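Local coordinates for protein T cell receptor gamma chain (Monodelphis domestica, PDB 7L15) that pairs with a T cell receptor mu chain in the gamma-mu receptor of marsupial T cells, which probably recognises antigen, at residues B[127-132]-B[215-220]; B[143-148]-B[195-200]. All coordinates share one frame; numbering follows the deposited sequence.

Overall arrangement
From the N terminus, the chain passes through the V-set domain and enters the C1-set domain, where strand 126-130 opens contact 1 at 127-132. Strand 142-152 follows and carries the first half of contact 2, 143-148; its partner, the loop 195-200, comes after strand 183-193, and strand 215-219 finally closes contact 1. Contact 2 therefore lies wholly within the longer loop of contact 1, and the two centres are about 9 Å apart. Strands 126-130 and 142-152 are antiparallel neighbours. Contact 1 joins the two sheets of the sandwich along one border; contact 2 packs the start of strand 142-152 on the glycosylated EF loop between strands 183-193 and 201-206.

Contact 1 of 2, residues B[127-132]-B[215-220]; sequences PIFFLP and KAFSIS
Phe-129 and Phe-217 meet between the two sheets of an immunoglobulin C1-set sandwich, where strand A, 126-130, faces strand G, 215-219. The CZ of Phe-129 comes within 3.5 Å of CG of Phe-217, and Phe-129 CE2 stands 3.8 Å above the Phe-217 plane, over the ring centre. With centroids 5.0 Å apart, the pair is oblique, its planes at 59°. Both rings have CG anti to the carbonyl carbon (chi1 -67° in Phe-129, -69° in Phe-217), which sends them into the gap between the strands. Pro-127 meets the far end of the Phe-217 ring, its CG 3.9 Å from Phe-217 CZ. Toward the loop end, Leu-131 CD2 approaches Ile-219 CG2 at 4.1 Å, the side chains running past each other in opposite directions. Even here the CA atoms of Leu-131 and Ile-219 are 9.2 Å apart, so the strands touch through side chains. Each is held in its own sheet: Ile-128 and Phe-130 bond through their backbones to Leu-148 and Ile-146, and Phe-217 to Tyr-203. Phe-130, on the other side of strand A, packs on Val-143 of the T cell receptor mu chain. The ring of Tyr-203 also packs edge-to-face with that of Phe-129.

Contact 2 of 2, residues B[143-148]-B[195-200]; sequences GTYICL and DVLRKN. With NAG (2-acetamido-2-deoxy-beta-D-glucopyranose), chain C.
The EF loop of the C1-set domain, 195-200, connects strand 183-193 to strand 201-206 and packs by Leu-197 on the beginning of segment 143-148. The two methyls of Leu-197 divide the work. Leu-197 CD2 lies 3.6 Å from Tyr-145 OH and 4.0 Å from Tyr-145 CE1, an oblique approach to the hydroxyl end of the ring; Leu-197 CD1 lies 4.0 Å from the backbone N of Gly-143. Chi1 of -78° sets CG of Leu-197 anti to the carbonyl carbon; with chi2 at -177°, CD1 extends on from CA toward Gly-143, while CD2 branches off to the tyrosine. The close approach, CA to CA 6.9 Å between Gly-143 and Leu-197, fits the lack of a side chain at Gly-143. Pro-132 touches both Tyr-145 and Leu-197, and Trp-161 packs on Tyr-145 from strand 158-163. Residues 195-198 have helical backbone angles but only two weak bonds, Arg-198 N to Asp-195 O and Lys-199 N to Val-196 O. Asn-200 ND2 is joined covalently to C1 of an N-acetylglucosamine at 1.4 Å. The chemistry thus changes within a few residues: apolar packing at Leu-197 sets the loop against the start of strand 142-152, whereas the Asn-200 side chain leaves the backbone pointing away from segment 143-148 and carries the sugar.

Contact 1 of 2, residues B[127-132]-B[215-220]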
loop_
_atom_site.group_PDB
_atom_site.type_symbol
_atom_site.label_atom_id
_atom_site.label_comp_id
_atom_site.label_asym_id
_atom_site.label_seq_id
_atom_site.Cartn_x
_atom_site.Cartn_y
_atom_site.Cartn_z
ATOM N N PRO B 127 -14.934 -0.168 -14.358
ATOM C CA PRO B 127 -14.726 1.227 -13.956
ATOM C C PRO B 127 -15.914 2.119 -14.291
ATOM O O PRO B 127 -16.595 1.938 -15.300
ATOM C CB PRO B 127 -13.486 1.638 -14.755
ATOM C CG PRO B 127 -13.465 0.752 -15.908
ATOM C CD PRO B 127 -14.126 -0.536 -15.528
ATOM N N ILE B 128 -16.164 3.077 -13.399
ATOM C CA ILE B 128 -17.179 4.111 -13.582
ATOM C C ILE B 128 -16.546 5.447 -13.222
ATOM O O ILE B 128 -16.050 5.618 -12.104
ATOM C CB ILE B 128 -18.435 3.868 -12.725
ATOM C CG1 ILE B 128 -19.090 2.539 -13.082
ATOM C CG2 ILE B 128 -19.441 4.998 -12.932
ATOM C CD1 ILE B 128 -20.372 2.286 -12.310
ATOM N N PHE B 129 -16.581 6.390 -14.152
ATOM C CA PHE B 129 -15.923 7.681 -14.008
ATOM C C PHE B 129 -16.946 8.779 -13.773
ATOM O O PHE B 129 -18.002 8.807 -14.411
ATOM C CB PHE B 129 -15.105 8.035 -15.254
ATOM C CG PHE B 129 -13.921 7.142 -15.477
ATOM C CD1 PHE B 129 -12.708 7.425 -14.883
ATOM C CD2 PHE B 129 -14.025 6.026 -16.294
ATOM C CE1 PHE B 129 -11.615 6.605 -15.102
ATOM C CE2 PHE B 129 -12.932 5.199 -16.521
ATOM C CZ PHE B 129 -11.732 5.484 -15.925
ATOM N N PHE B 130 -16.618 9.686 -12.860
ATOM C CA PHE B 130 -17.392 10.896 -12.622
ATOM C C PHE B 130 -16.460 12.082 -12.837
ATOM O O PHE B 130 -15.338 12.094 -12.323
ATOM C CB PHE B 130 -17.976 10.941 -11.195
ATOM C CG PHE B 130 -18.764 9.718 -10.799
ATOM C CD1 PHE B 130 -18.131 8.621 -10.252
ATOM C CD2 PHE B 130 -20.145 9.691 -10.928
ATOM C CE1 PHE B 130 -18.853 7.498 -9.852
ATOM C CE2 PHE B 130 -20.868 8.573 -10.537
ATOM C CZ PHE B 130 -20.217 7.474 -10.000
ATOM N N LEU B 131 -16.915 13.076 -13.569
ATOM C CA LEU B 131 -16.020 14.163 -13.907
ATOM C C LEU B 131 -16.355 15.416 -13.113
ATOM O O LEU B 131 -17.456 15.536 -12.566
ATOM C CB LEU B 131 -16.093 14.441 -15.413
ATOM C CG LEU B 131 -15.510 13.266 -16.200
ATOM C CD1 LEU B 131 -16.612 12.448 -16.840
ATOM C CD2 LEU B 131 -14.529 13.724 -17.249
ATOM N N PRO B 132 -15.412 16.361 -13.000
ATOM C CA PRO B 132 -15.681 17.581 -12.227
ATOM C C PRO B 132 -16.986 18.230 -12.657
ATOM O O PRO B 132 -17.306 18.270 -13.838
ATOM C CB PRO B 132 -14.482 18.475 -12.551
ATOM C CG PRO B 132 -13.370 17.509 -12.853
ATOM C CD PRO B 132 -14.036 16.337 -13.533
ATOM N N LYS B 215 -4.603 -1.566 -17.413
ATOM C CA LYS B 215 -5.607 -0.847 -18.194
ATOM C C LYS B 215 -5.416 0.649 -17.977
ATOM O O LYS B 215 -5.102 1.085 -16.867
ATOM C CB LYS B 215 -7.025 -1.256 -17.775
ATOM C CG LYS B 215 -8.128 -0.708 -18.668
ATOM C CD LYS B 215 -8.040 -1.271 -20.085
ATOM C CE LYS B 215 -9.197 -0.786 -20.959
ATOM N NZ LYS B 215 -10.504 -1.299 -20.455
ATOM N N ALA B 216 -5.596 1.437 -19.033
ATOM C CA ALA B 216 -5.366 2.875 -18.967
ATOM C C ALA B 216 -6.505 3.626 -19.634
ATOM O O ALA B 216 -6.969 3.236 -20.710
ATOM C CB ALA B 216 -4.050 3.271 -19.641
ATOM N N PHE B 217 -6.940 4.714 -18.998
ATOM C CA PHE B 217 -7.947 5.601 -19.562
ATOM C C PHE B 217 -7.387 7.010 -19.690
ATOM O O PHE B 217 -6.645 7.476 -18.827
ATOM C CB PHE B 217 -9.226 5.610 -18.710
ATOM C CG PHE B 217 -9.975 4.320 -18.770
ATOM C CD1 PHE B 217 -10.973 4.126 -19.715
ATOM C CD2 PHE B 217 -9.647 3.278 -17.927
ATOM C CE1 PHE B 217 -11.655 2.916 -19.788
ATOM C CE2 PHE B 217 -10.323 2.073 -17.993
ATOM C CZ PHE B 217 -11.318 1.891 -18.929
ATOM N N SER B 218 -7.751 7.676 -20.768
ATOM C CA SER B 218 -7.365 9.051 -21.017
ATOM C C SER B 218 -8.519 9.967 -20.630
ATOM O O SER B 218 -9.679 9.679 -20.933
ATOM C CB SER B 218 -7.001 9.239 -22.498
ATOM O OG SER B 218 -7.071 10.604 -22.877
ATOM N N ILE B 219 -8.202 11.056 -19.940
ATOM C CA ILE B 219 -9.172 12.096 -19.617
ATOM C C ILE B 219 -8.660 13.402 -20.205
ATOM O O ILE B 219 -7.585 13.878 -19.823
ATOM C CB ILE B 219 -9.396 12.215 -18.102
ATOM C CG1 ILE B 219 -9.720 10.837 -17.518
ATOM C CG2 ILE B 219 -10.526 13.192 -17.824
ATOM C CD1 ILE B 219 -9.831 10.789 -15.996
ATOM N N SER B 220 -9.407 13.969 -21.147
ATOM C CA SER B 220 -8.898 15.091 -21.926
ATOM C C SER B 220 -10.043 16.024 -22.294
ATOM O O SER B 220 -11.221 15.666 -22.199
ATOM C CB SER B 220 -8.166 14.608 -23.183
ATOM O OG SER B 220 -9.001 13.791 -23.986
#

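Contact 2 of 2, residues B[143-148]-B[195-200]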
loop_
_atom_site.group_PDB
_atom_site.type_symbol
_atom_site.label_atom_id
_atom_site.label_comp_id
_atom_site.label_asym_id
_atom_site.label_seq_id
_atom_site.Cartn_x
_atom_site.Cartn_y
_atom_site.Cartn_z
ATOM N N GLY B 143 -11.499 20.921 -9.062
ATOM C CA GLY B 143 -12.385 19.913 -9.602
ATOM C C GLY B 143 -11.921 18.523 -9.251
ATOM O O GLY B 143 -10.719 18.261 -9.217
ATOM N N THR B 144 -12.859 17.623 -8.989
ATOM C CA THR B 144 -12.544 16.278 -8.521
ATOM C C THR B 144 -12.949 15.246 -9.568
ATOM O O THR B 144 -14.119 15.174 -9.963
ATOM C CB THR B 144 -13.234 15.983 -7.190
ATOM O OG1 THR B 144 -12.870 16.987 -6.231
ATOM C CG2 THR B 144 -12.811 14.616 -6.656
ATOM N N TYR B 145 -11.973 14.482 -10.035
ATOM C CA TYR B 145 -12.209 13.305 -10.848
ATOM C C TYR B 145 -12.388 12.122 -9.922
ATOM O O TYR B 145 -11.674 11.980 -8.933
ATOM C CB TYR B 145 -11.036 13.024 -11.790
ATOM C CG TYR B 145 -10.676 14.159 -12.691
ATOM C CD1 TYR B 145 -9.834 15.177 -12.256
ATOM C CD2 TYR B 145 -11.175 14.223 -13.981
ATOM C CE1 TYR B 145 -9.506 16.231 -13.091
ATOM C CE2 TYR B 145 -10.853 15.260 -14.815
ATOM C CZ TYR B 145 -10.018 16.263 -14.371
ATOM O OH TYR B 145 -9.709 17.296 -15.227
ATOM N N ILE B 146 -13.341 11.271 -10.245
ATOM C CA ILE B 146 -13.652 10.130 -9.408
ATOM C C ILE B 146 -13.659 8.900 -10.296
ATOM O O ILE B 146 -14.338 8.884 -11.326
ATOM C CB ILE B 146 -15.017 10.304 -8.714
ATOM C CG1 ILE B 146 -15.019 11.559 -7.836
ATOM C CG2 ILE B 146 -15.378 9.045 -7.928
ATOM C CD1 ILE B 146 -16.438 12.013 -7.424
ATOM N N CYS B 147 -12.922 7.868 -9.907
ATOM C CA CYS B 147 -13.101 6.574 -10.547
ATOM C C CYS B 147 -13.511 5.532 -9.519
ATOM O O CYS B 147 -12.748 5.234 -8.592
ATOM C CB CYS B 147 -11.857 6.095 -11.284
ATOM S SG CYS B 147 -12.291 4.504 -12.081
ATOM N N LEU B 148 -14.689 4.951 -9.725
ATOM C CA LEU B 148 -15.159 3.794 -8.972
ATOM C C LEU B 148 -14.858 2.524 -9.771
ATOM O O LEU B 148 -15.236 2.410 -10.941
ATOM C CB LEU B 148 -16.656 3.917 -8.694
ATOM C CG LEU B 148 -17.406 2.654 -8.241
ATOM C CD1 LEU B 148 -16.937 2.203 -6.859
ATOM C CD2 LEU B 148 -18.896 2.907 -8.219
ATOM N N ASP B 195 -6.101 25.357 -13.006
ATOM C CA ASP B 195 -5.117 25.293 -14.082
ATOM C C ASP B 195 -4.958 23.867 -14.580
ATOM O O ASP B 195 -4.912 23.623 -15.792
ATOM C CB ASP B 195 -3.764 25.827 -13.612
ATOM C CG ASP B 195 -3.898 26.968 -12.639
ATOM O OD1 ASP B 195 -4.421 26.741 -11.520
ATOM O OD2 ASP B 195 -3.464 28.083 -12.995
ATOM N N VAL B 196 -4.879 22.910 -13.655
ATOM C CA VAL B 196 -4.718 21.517 -14.040
ATOM C C VAL B 196 -5.988 20.932 -14.641
ATOM O O VAL B 196 -5.941 19.840 -15.228
ATOM C CB VAL B 196 -4.241 20.704 -12.820
ATOM C CG1 VAL B 196 -3.563 19.415 -13.269
ATOM C CG2 VAL B 196 -3.305 21.549 -11.952
ATOM N N LEU B 197 -7.123 21.637 -14.529
ATOM C CA LEU B 197 -8.370 21.150 -15.112
ATOM C C LEU B 197 -8.341 21.171 -16.635
ATOM O O LEU B 197 -9.136 20.470 -17.266
ATOM C CB LEU B 197 -9.558 21.968 -14.595
ATOM C CG LEU B 197 -10.010 21.591 -13.183
ATOM C CD1 LEU B 197 -11.232 22.378 -12.780
ATOM C CD2 LEU B 197 -10.302 20.102 -13.103
ATOM N N ARG B 198 -7.439 21.946 -17.233
ATOM C CA ARG B 198 -7.288 21.969 -18.680
ATOM C C ARG B 198 -6.289 20.934 -19.182
ATOM O O ARG B 198 -6.370 20.534 -20.350
ATOM C CB ARG B 198 -6.860 23.374 -19.137
ATOM C CG ARG B 198 -7.529 24.520 -18.358
ATOM C CD ARG B 198 -7.520 25.851 -19.124
ATOM N NE ARG B 198 -6.231 26.148 -19.743
ATOM C CZ ARG B 198 -5.310 26.954 -19.223
ATOM N NH1 ARG B 198 -5.529 27.559 -18.060
ATOM N NH2 ARG B 198 -4.167 27.156 -19.871
ATOM N N LYS B 199 -5.373 20.476 -18.327
ATOM C CA LYS B 199 -4.362 19.507 -18.733
ATOM C C LYS B 199 -4.964 18.112 -18.891
ATOM O O LYS B 199 -6.044 17.798 -18.380
ATOM C CB LYS B 199 -3.214 19.459 -17.721
ATOM N N ASN B 200 -4.238 17.270 -19.613
ATOM C CA ASN B 200 -4.677 15.914 -19.895
ATOM C C ASN B 200 -4.171 14.960 -18.825
ATOM O O ASN B 200 -3.025 15.051 -18.380
ATOM C CB ASN B 200 -4.185 15.467 -21.266
ATOM C CG ASN B 200 -4.924 16.140 -22.387
ATOM O OD1 ASN B 200 -6.004 16.702 -22.186
ATOM N ND2 ASN B 200 -4.355 16.086 -23.583
HETATM C C1 NAG C . -5.007 16.694 -24.713
HETATM C C2 NAG C . -4.412 18.035 -25.131
HETATM C C3 NAG C . -5.249 18.645 -26.249
HETATM C C4 NAG C . -5.399 17.658 -27.402
HETATM C C5 NAG C . -5.894 16.297 -26.896
HETATM C C6 NAG C . -5.894 15.228 -27.970
HETATM C C7 NAG C . -3.161 19.461 -23.578
HETATM C C8 NAG C . -3.238 20.374 -22.388
HETATM N N2 NAG C . -4.320 18.943 -24.000
HETATM O O3 NAG C . -4.624 19.840 -26.701
HETATM O O4 NAG C . -6.337 18.158 -28.350
HETATM O O5 NAG C . -5.046 15.816 -25.840
HETATM O O6 NAG C . -6.272 13.964 -27.442
HETATM O O7 NAG C . -2.095 19.205 -24.135
#